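Local coordinates for protein beta-galactosidase (Geobacillus stearothermophilus, PDB 4OIF) that probably hydrolyses terminal non-reducing beta-D-galactose residues from beta-D-galactosides, as a trimeric, zinc-binding enzyme of glycoside hydrolase family 42, at residues 34-39 with 360-365; 42-47 with 390-395; 414-419 with 457-462; 471-476 with 495-500. All blocks are in the same frame, centred on the assembly; numbering follows the deposited sequence.

Contact 1: residues 34-39 with 360-365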
loop_
_atom_site.group_PDB
_atom_site.type_symbol
_atom_site.label_atom_id
_atom_site.label_comp_id
_atom_site.label_asym_id
_atom_site.label_seq_id
_atom_site.Cartn_x
_atom_site.Cartn_y
_atom_site.Cartn_z
ATOM N N GLN A 34 20.878 -24.794 -34.575
ATOM C CA GLN A 34 20.895 -24.860 -36.026
ATOM C C GLN A 34 19.713 -24.083 -36.603
ATOM O O GLN A 34 19.854 -23.341 -37.574
ATOM C CB GLN A 34 20.867 -26.311 -36.487
ATOM C CG GLN A 34 21.250 -26.525 -37.934
ATOM C CD GLN A 34 21.593 -27.983 -38.209
ATOM O OE1 GLN A 34 21.890 -28.749 -37.284
ATOM N NE2 GLN A 34 21.556 -28.374 -39.481
ATOM N N ALA A 35 18.553 -24.237 -35.979
ATOM C CA ALA A 35 17.358 -23.578 -36.470
ATOM C C ALA A 35 17.514 -22.069 -36.340
ATOM O O ALA A 35 17.079 -21.313 -37.208
ATOM C CB ALA A 35 16.128 -24.070 -35.713
ATOM N N ASP A 36 18.155 -21.649 -35.253
ATOM C CA ASP A 36 18.454 -20.247 -34.996
ATOM C C ASP A 36 19.087 -19.543 -36.199
ATOM O O ASP A 36 18.701 -18.429 -36.538
ATOM C CB ASP A 36 19.386 -20.121 -33.781
ATOM C CG ASP A 36 18.633 -20.151 -32.458
ATOM O OD1 ASP A 36 17.417 -19.855 -32.463
ATOM O OD2 ASP A 36 19.257 -20.467 -31.417
ATOM N N LEU A 37 20.054 -20.196 -36.839
ATOM C CA LEU A 37 20.797 -19.568 -37.924
ATOM C C LEU A 37 19.908 -19.374 -39.162
ATOM O O LEU A 37 19.869 -18.284 -39.767
ATOM C CB LEU A 37 22.040 -20.399 -38.249
ATOM C CG LEU A 37 23.083 -20.547 -37.123
ATOM C CD1 LEU A 37 24.253 -21.479 -37.492
ATOM C CD2 LEU A 37 23.604 -19.181 -36.688
ATOM N N GLU A 38 19.175 -20.425 -39.513
ATOM C CA GLU A 38 18.221 -20.393 -40.616
ATOM C C GLU A 38 17.182 -19.303 -40.395
ATOM O O GLU A 38 16.881 -18.511 -41.298
ATOM C CB GLU A 38 17.543 -21.761 -40.771
ATOM C CG GLU A 38 18.530 -22.898 -41.052
ATOM C CD GLU A 38 18.034 -24.267 -40.623
ATOM O OE1 GLU A 38 16.901 -24.371 -40.102
ATOM O OE2 GLU A 38 18.798 -25.245 -40.793
ATOM N N LEU A 39 16.650 -19.237 -39.181
ATOM C CA LEU A 39 15.618 -18.244 -38.885
ATOM C C LEU A 39 16.210 -16.830 -38.845
ATOM O O LEU A 39 15.532 -15.843 -39.135
ATOM C CB LEU A 39 14.917 -18.573 -37.572
ATOM C CG LEU A 39 14.275 -19.958 -37.509
ATOM C CD1 LEU A 39 13.135 -20.001 -36.483
ATOM C CD2 LEU A 39 13.808 -20.432 -38.878
ATOM N N PHE A 360 15.032 -7.449 -27.227
ATOM C CA PHE A 360 15.115 -8.543 -26.300
ATOM C C PHE A 360 13.862 -9.365 -26.523
ATOM O O PHE A 360 12.760 -8.849 -26.356
ATOM C CB PHE A 360 15.208 -8.093 -24.844
ATOM C CG PHE A 360 15.440 -9.240 -23.918
ATOM C CD1 PHE A 360 16.735 -9.645 -23.609
ATOM C CD2 PHE A 360 14.372 -9.979 -23.436
ATOM C CE1 PHE A 360 16.957 -10.735 -22.794
ATOM C CE2 PHE A 360 14.584 -11.072 -22.624
ATOM C CZ PHE A 360 15.878 -11.454 -22.304
ATOM N N GLN A 361 14.008 -10.627 -26.917
ATOM C CA GLN A 361 15.285 -11.258 -27.224
ATOM C C GLN A 361 15.122 -12.018 -28.548
ATOM O O GLN A 361 14.097 -11.880 -29.214
ATOM C CB GLN A 361 15.724 -12.203 -26.095
ATOM C CG GLN A 361 14.720 -13.296 -25.766
ATOM C CD GLN A 361 15.200 -14.237 -24.660
ATOM O OE1 GLN A 361 16.380 -14.577 -24.582
ATOM N NE2 GLN A 361 14.274 -14.672 -23.809
ATOM N N TRP A 362 16.116 -12.809 -28.941
ATOM C CA TRP A 362 15.987 -13.574 -30.174
ATOM C C TRP A 362 14.981 -14.704 -30.016
ATOM O O TRP A 362 14.018 -14.811 -30.778
ATOM C CB TRP A 362 17.323 -14.160 -30.614
ATOM C CG TRP A 362 17.145 -15.187 -31.693
ATOM C CD1 TRP A 362 17.314 -16.539 -31.580
ATOM C CD2 TRP A 362 16.711 -14.948 -33.040
ATOM N NE1 TRP A 362 17.033 -17.154 -32.776
ATOM C CE2 TRP A 362 16.664 -16.200 -33.690
ATOM C CE3 TRP A 362 16.363 -13.796 -33.760
ATOM C CZ2 TRP A 362 16.290 -16.331 -35.032
ATOM C CZ3 TRP A 362 15.992 -13.927 -35.088
ATOM C CH2 TRP A 362 15.951 -15.186 -35.706
ATOM N N ARG A 363 15.231 -15.554 -29.026
ATOM C CA ARG A 363 14.388 -16.708 -28.766
ATOM C C ARG A 363 13.898 -16.713 -27.317
ATOM O O ARG A 363 14.682 -16.516 -26.391
ATOM C CB ARG A 363 15.156 -17.999 -29.081
ATOM C CG ARG A 363 14.313 -19.263 -29.007
ATOM C CD ARG A 363 15.141 -20.528 -29.276
ATOM N NE ARG A 363 15.470 -20.687 -30.694
ATOM C CZ ARG A 363 14.674 -21.253 -31.605
ATOM N NH1 ARG A 363 13.470 -21.730 -31.277
ATOM N NH2 ARG A 363 15.085 -21.332 -32.861
ATOM N N LYS A 364 12.604 -16.947 -27.130
ATOM C CA LYS A 364 12.019 -17.028 -25.796
ATOM C C LYS A 364 12.724 -18.036 -24.909
ATOM O O LYS A 364 13.072 -19.139 -25.345
ATOM C CB LYS A 364 10.526 -17.379 -25.876
ATOM C CG LYS A 364 9.680 -16.226 -26.426
ATOM C CD LYS A 364 8.188 -16.486 -26.329
ATOM C CE LYS A 364 7.398 -15.296 -26.852
ATOM N NZ LYS A 364 5.970 -15.655 -27.107
ATOM N N SER A 365 12.940 -17.634 -23.662
ATOM C CA SER A 365 13.411 -18.536 -22.626
ATOM C C SER A 365 12.380 -19.624 -22.383
ATOM O O SER A 365 11.201 -19.353 -22.327
ATOM C CB SER A 365 13.686 -17.766 -21.331
ATOM O OG SER A 365 14.824 -16.943 -21.478
#

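Contact 2: residues 42-47 with 390-395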
loop_
_atom_site.group_PDB
_atom_site.type_symbol
_atom_site.label_atom_id
_atom_site.label_comp_id
_atom_site.label_asym_id
_atom_site.label_seq_id
_atom_site.Cartn_x
_atom_site.Cartn_y
_atom_site.Cartn_z
ATOM N N LEU A 42 15.989 -15.896 -42.317
ATOM C CA LEU A 42 14.626 -15.587 -42.745
ATOM C C LEU A 42 14.081 -14.282 -42.161
ATOM O O LEU A 42 13.201 -13.658 -42.758
ATOM C CB LEU A 42 13.678 -16.741 -42.405
ATOM C CG LEU A 42 13.966 -18.043 -43.163
ATOM C CD1 LEU A 42 13.102 -19.174 -42.641
ATOM C CD2 LEU A 42 13.769 -17.869 -44.652
ATOM N N SER A 43 14.604 -13.863 -41.015
ATOM C CA SER A 43 14.108 -12.652 -40.351
ATOM C C SER A 43 14.914 -11.413 -40.726
ATOM O O SER A 43 14.610 -10.303 -40.280
ATOM C CB SER A 43 14.112 -12.834 -38.828
ATOM O OG SER A 43 15.407 -13.169 -38.357
ATOM N N HIS A 44 15.931 -11.618 -41.556
ATOM C CA HIS A 44 16.850 -10.558 -41.967
ATOM C C HIS A 44 17.409 -9.836 -40.747
ATOM O O HIS A 44 17.365 -8.609 -40.644
ATOM C CB HIS A 44 16.167 -9.573 -42.911
ATOM C CG HIS A 44 15.386 -10.233 -44.002
ATOM N ND1 HIS A 44 15.904 -10.452 -45.261
ATOM C CD2 HIS A 44 14.127 -10.729 -44.022
ATOM C CE1 HIS A 44 14.995 -11.049 -46.010
ATOM N NE2 HIS A 44 13.910 -11.231 -45.282
ATOM N N THR A 45 17.919 -10.626 -39.816
ATOM C CA THR A 45 18.651 -10.098 -38.689
ATOM C C THR A 45 20.138 -10.356 -38.888
ATOM O O THR A 45 20.509 -11.376 -39.460
ATOM C CB THR A 45 18.184 -10.734 -37.397
ATOM O OG1 THR A 45 18.041 -12.149 -37.605
ATOM C CG2 THR A 45 16.858 -10.138 -37.004
ATOM N N ASN A 46 20.979 -9.448 -38.397
ATOM C CA ASN A 46 22.408 -9.484 -38.689
ATOM C C ASN A 46 23.310 -9.254 -37.472
ATOM O O ASN A 46 24.515 -9.510 -37.513
ATOM C CB ASN A 46 22.729 -8.437 -39.763
ATOM C CG ASN A 46 22.174 -7.060 -39.424
ATOM O OD1 ASN A 46 22.365 -6.552 -38.321
ATOM N ND2 ASN A 46 21.472 -6.454 -40.374
ATOM N N THR A 47 22.732 -8.752 -36.392
ATOM C CA THR A 47 23.536 -8.357 -35.247
ATOM C C THR A 47 22.963 -8.940 -33.966
ATOM O O THR A 47 21.760 -8.838 -33.708
ATOM C CB THR A 47 23.625 -6.831 -35.142
ATOM O OG1 THR A 47 24.140 -6.316 -36.375
ATOM C CG2 THR A 47 24.551 -6.420 -33.996
ATOM N N GLU A 390 6.471 -9.785 -38.940
ATOM C CA GLU A 390 6.618 -8.336 -38.908
ATOM C C GLU A 390 8.072 -7.954 -38.614
ATOM O O GLU A 390 8.572 -6.950 -39.144
ATOM C CB GLU A 390 5.669 -7.678 -37.902
ATOM C CG GLU A 390 5.730 -6.152 -38.017
ATOM C CD GLU A 390 4.481 -5.437 -37.523
ATOM O OE1 GLU A 390 3.416 -6.090 -37.387
ATOM O OE2 GLU A 390 4.577 -4.211 -37.276
ATOM N N VAL A 391 8.758 -8.752 -37.797
ATOM C CA VAL A 391 10.196 -8.551 -37.633
ATOM C C VAL A 391 10.928 -8.662 -38.983
ATOM O O VAL A 391 11.749 -7.814 -39.317
ATOM C CB VAL A 391 10.792 -9.547 -36.628
ATOM C CG1 VAL A 391 12.310 -9.568 -36.719
ATOM C CG2 VAL A 391 10.344 -9.183 -35.225
ATOM N N ALA A 392 10.593 -9.678 -39.767
ATOM C CA ALA A 392 11.161 -9.844 -41.105
ATOM C C ALA A 392 10.893 -8.633 -41.996
ATOM O O ALA A 392 11.768 -8.200 -42.732
ATOM C CB ALA A 392 10.614 -11.103 -41.760
ATOM N N GLU A 393 9.683 -8.094 -41.937
ATOM C CA GLU A 393 9.348 -6.903 -42.705
ATOM C C GLU A 393 10.205 -5.723 -42.281
ATOM O O GLU A 393 10.689 -4.955 -43.134
ATOM C CB GLU A 393 7.864 -6.565 -42.563
ATOM C CG GLU A 393 6.969 -7.495 -43.376
ATOM C CD GLU A 393 7.440 -7.646 -44.831
ATOM O OE1 GLU A 393 7.646 -6.613 -45.515
ATOM O OE2 GLU A 393 7.608 -8.798 -45.291
ATOM N N VAL A 394 10.409 -5.578 -40.971
ATOM C CA VAL A 394 11.292 -4.519 -40.495
ATOM C C VAL A 394 12.691 -4.737 -41.072
ATOM O O VAL A 394 13.295 -3.796 -41.579
ATOM C CB VAL A 394 11.346 -4.435 -38.943
ATOM C CG1 VAL A 394 12.518 -3.577 -38.483
ATOM C CG2 VAL A 394 10.042 -3.865 -38.402
ATOM N N GLY A 395 13.184 -5.978 -41.025
ATOM C CA GLY A 395 14.495 -6.309 -41.569
ATOM C C GLY A 395 14.661 -5.917 -43.032
ATOM O O GLY A 395 15.633 -5.233 -43.405
HETATM O O HOH W 1 18.001 -5.539 -41.630
#

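Contact 3: residues 414-419 with 457-462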
loop_
_atom_site.group_PDB
_atom_site.type_symbol
_atom_site.label_atom_id
_atom_site.label_comp_id
_atom_site.label_asym_id
_atom_site.label_seq_id
_atom_site.Cartn_x
_atom_site.Cartn_y
_atom_site.Cartn_z
ATOM N N ALA A 414 15.961 23.468 -28.016
ATOM C CA ALA A 414 16.478 22.622 -26.966
ATOM C C ALA A 414 15.567 22.677 -25.748
ATOM O O ALA A 414 15.051 23.736 -25.409
ATOM C CB ALA A 414 17.895 23.044 -26.603
ATOM N N ILE A 415 15.359 21.524 -25.114
ATOM C CA ILE A 415 14.734 21.446 -23.797
ATOM C C ILE A 415 15.777 20.982 -22.759
ATOM O O ILE A 415 16.382 19.928 -22.897
ATOM C CB ILE A 415 13.538 20.485 -23.796
ATOM C CG1 ILE A 415 12.458 20.981 -24.754
ATOM C CG2 ILE A 415 12.994 20.303 -22.373
ATOM C CD1 ILE A 415 11.205 20.109 -24.781
ATOM N N LEU A 416 16.000 21.780 -21.729
ATOM C CA LEU A 416 17.017 21.474 -20.744
ATOM C C LEU A 416 16.447 20.584 -19.636
ATOM O O LEU A 416 15.431 20.901 -19.018
ATOM C CB LEU A 416 17.598 22.770 -20.171
ATOM C CG LEU A 416 18.606 22.702 -19.024
ATOM C CD1 LEU A 416 19.837 21.952 -19.424
ATOM C CD2 LEU A 416 18.963 24.117 -18.563
ATOM N N TYR A 417 17.109 19.450 -19.431
ATOM C CA TYR A 417 16.776 18.495 -18.393
ATOM C C TYR A 417 17.993 18.309 -17.483
ATOM O O TYR A 417 19.128 18.353 -17.952
ATOM C CB TYR A 417 16.361 17.167 -19.014
ATOM C CG TYR A 417 16.183 16.048 -18.017
ATOM C CD1 TYR A 417 15.066 16.007 -17.195
ATOM C CD2 TYR A 417 17.119 15.021 -17.910
ATOM C CE1 TYR A 417 14.879 14.978 -16.289
ATOM C CE2 TYR A 417 16.946 13.988 -16.998
ATOM C CZ TYR A 417 15.814 13.974 -16.189
ATOM O OH TYR A 417 15.601 12.973 -15.264
ATOM N N ASP A 418 17.759 18.110 -16.189
ATOM C CA ASP A 418 18.853 17.913 -15.240
ATOM C C ASP A 418 18.496 16.820 -14.217
ATOM O O ASP A 418 17.489 16.919 -13.499
ATOM C CB ASP A 418 19.187 19.234 -14.544
ATOM C CG ASP A 418 20.464 19.167 -13.733
ATOM O OD1 ASP A 418 21.551 19.251 -14.327
ATOM O OD2 ASP A 418 20.386 19.051 -12.497
ATOM N N TRP A 419 19.325 15.778 -14.179
ATOM C CA TRP A 419 19.131 14.621 -13.297
ATOM C C TRP A 419 19.192 15.016 -11.830
ATOM O O TRP A 419 18.370 14.581 -11.020
ATOM C CB TRP A 419 20.185 13.536 -13.582
ATOM C CG TRP A 419 19.733 12.425 -14.528
ATOM C CD1 TRP A 419 19.147 11.237 -14.177
ATOM C CD2 TRP A 419 19.858 12.396 -15.963
ATOM N NE1 TRP A 419 18.892 10.484 -15.295
ATOM C CE2 TRP A 419 19.323 11.165 -16.404
ATOM C CE3 TRP A 419 20.378 13.287 -16.914
ATOM C CZ2 TRP A 419 19.277 10.807 -17.762
ATOM C CZ3 TRP A 419 20.337 12.929 -18.264
ATOM C CH2 TRP A 419 19.791 11.699 -18.673
ATOM N N ASP A 457 16.279 18.915 -29.583
ATOM C CA ASP A 457 17.260 18.255 -28.744
ATOM C C ASP A 457 16.801 18.380 -27.297
ATOM O O ASP A 457 16.426 19.470 -26.857
ATOM C CB ASP A 457 18.647 18.889 -28.903
ATOM C CG ASP A 457 19.390 18.403 -30.136
ATOM O OD1 ASP A 457 18.817 17.655 -30.956
ATOM O OD2 ASP A 457 20.560 18.788 -30.287
ATOM N N VAL A 458 16.818 17.282 -26.552
ATOM C CA VAL A 458 16.632 17.384 -25.105
ATOM C C VAL A 458 18.003 17.268 -24.468
ATOM O O VAL A 458 18.590 16.197 -24.441
ATOM C CB VAL A 458 15.682 16.310 -24.556
ATOM C CG1 VAL A 458 15.554 16.430 -23.042
ATOM C CG2 VAL A 458 14.313 16.440 -25.211
ATOM N N ILE A 459 18.510 18.394 -23.978
ATOM C CA ILE A 459 19.898 18.515 -23.543
ATOM C C ILE A 459 20.071 18.582 -22.034
ATOM O O ILE A 459 19.103 18.643 -21.279
ATOM C CB ILE A 459 20.554 19.776 -24.128
ATOM C CG1 ILE A 459 19.876 21.024 -23.549
ATOM C CG2 ILE A 459 20.527 19.736 -25.673
ATOM C CD1 ILE A 459 20.479 22.314 -24.006
ATOM N N THR A 460 21.332 18.573 -21.620
ATOM C CA THR A 460 21.715 18.729 -20.231
ATOM C C THR A 460 22.582 19.970 -20.115
ATOM O O THR A 460 22.945 20.559 -21.130
ATOM C CB THR A 460 22.478 17.513 -19.718
ATOM O OG1 THR A 460 23.771 17.464 -20.337
ATOM C CG2 THR A 460 21.718 16.256 -20.048
ATOM N N LYS A 461 22.916 20.371 -18.890
ATOM C CA LYS A 461 23.758 21.547 -18.690
ATOM C C LYS A 461 25.174 21.302 -19.212
ATOM O O LYS A 461 25.945 22.237 -19.363
ATOM C CB LYS A 461 23.793 21.947 -17.215
ATOM C CG LYS A 461 24.381 20.907 -16.284
ATOM C CD LYS A 461 24.217 21.352 -14.845
ATOM C CE LYS A 461 24.971 20.453 -13.886
ATOM N NZ LYS A 461 24.348 19.113 -13.831
ATOM N N GLU A 462 25.495 20.043 -19.512
ATOM C CA GLU A 462 26.756 19.679 -20.161
ATOM C C GLU A 462 26.790 20.013 -21.664
ATOM O O GLU A 462 27.655 19.520 -22.388
ATOM C CB GLU A 462 27.034 18.171 -19.993
ATOM C CG GLU A 462 26.854 17.615 -18.587
ATOM C CD GLU A 462 27.867 18.164 -17.597
ATOM O OE1 GLU A 462 29.044 18.384 -17.983
ATOM O OE2 GLU A 462 27.476 18.379 -16.427
HETATM O O HOH W 2 21.620 18.936 -16.881
HETATM O O HOH W 3 22.843 20.060 -11.599
#

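Contact 4: residues 471-476 with 495-500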
loop_
_atom_site.group_PDB
_atom_site.type_symbol
_atom_site.label_atom_id
_atom_site.label_comp_id
_atom_site.label_asym_id
_atom_site.label_seq_id
_atom_site.Cartn_x
_atom_site.Cartn_y
_atom_site.Cartn_z
ATOM N N LEU A 471 15.735 27.913 -26.077
ATOM C CA LEU A 471 16.051 27.023 -24.971
ATOM C C LEU A 471 14.925 27.047 -23.933
ATOM O O LEU A 471 14.571 28.096 -23.390
ATOM C CB LEU A 471 17.380 27.408 -24.321
ATOM C CG LEU A 471 17.755 26.540 -23.113
ATOM C CD1 LEU A 471 17.803 25.074 -23.508
ATOM C CD2 LEU A 471 19.077 26.967 -22.515
ATOM N N ILE A 472 14.372 25.871 -23.671
ATOM C CA ILE A 472 13.255 25.700 -22.759
ATOM C C ILE A 472 13.713 24.947 -21.507
ATOM O O ILE A 472 14.061 23.777 -21.573
ATOM C CB ILE A 472 12.098 24.945 -23.464
ATOM C CG1 ILE A 472 11.602 25.761 -24.661
ATOM C CG2 ILE A 472 10.956 24.622 -22.497
ATOM C CD1 ILE A 472 10.672 25.002 -25.589
ATOM N N ALA A 473 13.723 25.630 -20.368
ATOM C CA ALA A 473 14.180 25.035 -19.110
ATOM C C ALA A 473 13.109 25.109 -18.021
ATOM O O ALA A 473 13.163 25.975 -17.154
ATOM C CB ALA A 473 15.448 25.726 -18.637
ATOM N N PRO A 474 12.131 24.198 -18.059
ATOM C CA PRO A 474 11.023 24.252 -17.097
ATOM C C PRO A 474 11.394 23.684 -15.724
ATOM O O PRO A 474 12.178 22.724 -15.647
ATOM C CB PRO A 474 9.943 23.386 -17.754
ATOM C CG PRO A 474 10.442 23.081 -19.130
ATOM C CD PRO A 474 11.924 23.168 -19.082
ATOM N N MET A 475 10.817 24.257 -14.665
ATOM C CA MET A 475 10.998 23.743 -13.302
ATOM C C MET A 475 12.456 23.418 -12.982
ATOM O O MET A 475 12.767 22.321 -12.510
ATOM C CB MET A 475 10.151 22.492 -13.085
ATOM C CG MET A 475 8.687 22.708 -13.328
ATOM S SD MET A 475 7.734 21.215 -13.010
ATOM C CE MET A 475 7.956 21.118 -11.238
ATOM N N LEU A 476 13.346 24.359 -13.278
ATOM C CA LEU A 476 14.760 24.171 -12.998
ATOM C C LEU A 476 15.017 24.576 -11.559
ATOM O O LEU A 476 15.785 25.503 -11.295
ATOM C CB LEU A 476 15.620 24.983 -13.960
ATOM C CG LEU A 476 17.102 24.585 -13.962
ATOM C CD1 LEU A 476 17.271 23.133 -14.373
ATOM C CD2 LEU A 476 17.892 25.506 -14.873
ATOM N N GLY A 495 19.998 34.477 -27.569
ATOM C CA GLY A 495 19.184 33.342 -27.194
ATOM C C GLY A 495 17.801 33.735 -26.699
ATOM O O GLY A 495 17.621 34.789 -26.091
ATOM N N THR A 496 16.820 32.885 -26.987
ATOM C CA THR A 496 15.484 33.012 -26.439
ATOM C C THR A 496 15.273 31.898 -25.406
ATOM O O THR A 496 15.326 30.719 -25.736
ATOM C CB THR A 496 14.415 32.928 -27.541
ATOM O OG1 THR A 496 14.501 34.080 -28.379
ATOM C CG2 THR A 496 13.032 32.867 -26.937
ATOM N N LEU A 497 15.052 32.279 -24.158
ATOM C CA LEU A 497 14.976 31.344 -23.051
ATOM C C LEU A 497 13.596 31.366 -22.436
ATOM O O LEU A 497 13.046 32.435 -22.233
ATOM C CB LEU A 497 16.021 31.699 -22.002
ATOM C CG LEU A 497 15.992 30.947 -20.675
ATOM C CD1 LEU A 497 16.272 29.451 -20.847
ATOM C CD2 LEU A 497 16.984 31.560 -19.734
ATOM N N VAL A 498 13.043 30.189 -22.149
ATOM C CA VAL A 498 11.748 30.069 -21.473
ATOM C C VAL A 498 11.885 29.283 -20.170
ATOM O O VAL A 498 12.354 28.147 -20.166
ATOM C CB VAL A 498 10.689 29.372 -22.358
ATOM C CG1 VAL A 498 9.395 29.171 -21.585
ATOM C CG2 VAL A 498 10.415 30.180 -23.618
ATOM N N MET A 499 11.490 29.897 -19.061
ATOM C CA MET A 499 11.460 29.191 -17.788
ATOM C C MET A 499 10.080 29.282 -17.170
ATOM O O MET A 499 9.200 29.994 -17.670
ATOM C CB MET A 499 12.513 29.734 -16.820
ATOM C CG MET A 499 13.913 29.262 -17.147
ATOM S SD MET A 499 15.139 29.843 -15.973
ATOM C CE MET A 499 15.949 28.333 -15.512
ATOM N N THR A 500 9.885 28.539 -16.090
ATOM C CA THR A 500 8.559 28.404 -15.510
ATOM C C THR A 500 8.604 28.462 -14.013
ATOM O O THR A 500 9.665 28.590 -13.404
ATOM C CB THR A 500 7.882 27.061 -15.869
ATOM O OG1 THR A 500 8.507 26.000 -15.128
ATOM C CG2 THR A 500 7.945 26.770 -17.380
#

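Contact 1: residues 34-39 with 360-365
Trp362 reaches Asp36 because its CG stands opposite the backbone N (chi1 167°), while Arg363, extended through its first two torsions, bends at chi3 (-75°) and brings its guanidinium to the same carboxylate. Asp36 OD1 is the focus of both side chains. Trp362 NE1 donates to it at 2.7 Å, with the oxygen lying in the indole plane; ring and carboxylate planes are 74° apart, and this donor arrives from above the carboxylate. Arg363 grips that one oxygen side-on in a salt bridge, through NE to OD1 at 2.8 Å and NH2 to OD1 at 2.8 Å. The NE donor comes on the syn side, tilted somewhat out of the carboxylate plane, whereas NH2 comes from above it. Three N-H groups on a single buried oxygen fix the rotation of the carboxylate and would be expected to stabilise its negative charge. Asp36 OD2 is held by Tyr21 OH, and Arg363 NH1 by Asn381 OD1. The far edge of the indole meets the next helical turn: Leu39 CB lies 3.7 Å from Trp362 CZ2, and Leu39 O lies near the ring plane, 3.5 Å from CH2. The loop after strand 356-359, the strand that closes the TIM barrel against strand 16-21, thus packs on helix 30-42; Trp362 sits about 11 Å, side chain to side chain, from Glu322, the predicted nucleophile.

Contact 2: residues 42-47 with 390-395
His44 lays its CB against the backbone of Gly395, 3.9 Å from CA. Its CG is anti to the carbonyl carbon and beside the backbone N (chi1 -47°), which turns the imidazole obliquely over Ala392, with CD2 3.7 Å from Ala392 O. The polar ND1 is hydrogen-bonded to Lys399 NZ, farther along helix 386-399. Gly395 has no side chain, which is consistent with the CA atoms of His44 and Gly395 approaching to 4.9 Å. Ser43 takes a different stance: its CB touches Val391 CG1 at 4.3 Å, while its carbonyl oxygen faces the helix and receives a CA-H...O contact from Ala392 CA, 3.6 Å long and nearly straight (169° at the hydrogen). Positive phi at His44 (52°), with two bonds back into the last turn, marks a Schellman motif ending helix 30-42; in the chain this turn joins helix 30-42 to barrel strand 47-50, and it packs on helix 386-399. No direct hydrogen bond spans the two segments. Instead, one water donates to His44 O at 3.3 Å and to Gly395 O at 3.0 Å. Ala392 CB packs against the turn, 3.8 Å from Leu42 O, and Ser43 OG is bonded back to Leu39 O of the preceding helix.

Contact 3: residues 414-419 with 457-462
Ile415 pairs with Val458 and Leu416 with Ile459 across two parallel strands whose short axes approach to 4.6 Å and diverge by 25°. Strand 456-459 is the outermost within this chain in the mixed sheet of the trimerisation domain, with 413-416 beside it. Ile415 N donates to Asp457 O, Ile459 N to Ile415 O at 2.8 Å, and Tyr417 N to Ile459 O at 2.8 Å; the middle bond is bent, the others straighter. Packing is close beside Ala414 and Leu416: CD1 of Ile459 rests 3.7 Å from Ala414 CB, its chi1 of 66° placing CG1 between the backbone N and the carbonyl carbon, and Leu416 CD1 lies 3.5 Å from Lys461 N. The face of Ile415, covered by helix 438-451, is looser, with Val458 CG1 4.2 Å from Tyr417 CB.

Past the ladder, water enters. Lys461 runs extended and turns only at its last torsion (chi4 -69°), and NZ forms a salt bridge of 2.8 Å with the syn lone pair of Asp418 OD1. One water donates to Tyr417 O and to Asp418 OD1 and accepts from Lys461 N; another donates to Asp418 OD2 and accepts from Lys461 NZ at 2.9 Å. Asp418 OD2 also accepts from Asn421 N, as the N-cap of helix 419-427. Both the cation and the amide would be expected to stabilise the carboxylate's negative charge.

Contact 4: residues 471-476 with 495-500
A beta-alpha-beta crossover, strand 470-473, helix 481-492, strand 496-500, brings these segments side by side as parallel neighbours in the sheet of the trimerisation domain. Their short axes lie 4.8 Å apart and 15° from parallel. Leu471 anchors the register through both its backbone polar atoms: its N donates to Thr496 O at 2.9 Å, and its O accepts from Val498 N at 2.9 Å. Ala473 N continues the ladder to Val498 O. The side chains of Leu471 and Leu497 run alongside each other, with CG of the first 4.0 Å from CD1 of the second. The terminal methyl of Met499 reaches Ala473 and the chain after strand 470-473: CE touches Ala473 CB at 4.1 Å and Leu476 CD2 at 3.5 Å. Thr500 replaces a backbone partner with its side chain, since chi1 of 73° sets OG1 where it accepts from Met475 N at 2.9 Å (154° at the hydrogen), while its CG2 leans on Pro474 CB at 3.9 Å. Helix 481-492 covers the face bearing Leu471, Leu497 and Met499, through Leu487, Phe490 and Val491; Ile472 and Val498 on the other face meet Tyr607 of helix 600-613, and strand 413-416 flanks strand 470-473.

In the fold
All four contacts are largely buried, but they divide between two domains. Contacts 1 and 2 lie in the TIM barrel, 12 Å apart between centres; both pack helix 30-42 or the turn after it against late parts of the barrel chain, and Trp362 CH2 of contact 1 packs 3.4 Å from Ser43 OG of contact 2. Contacts 3 and 4 belong to one sheet, centres 10 Å apart, where strands 413-416 and 470-473 are neighbours, probably bonded through Leu416 N and Ile472 O at 2.8 Å. Chemistry follows place: a buried salt bridge reinforced by an indole N-H in contact 1, close backbone packing in contact 2, backbone ladders in 3 and 4, with water and a salt bridge at the end of contact 3.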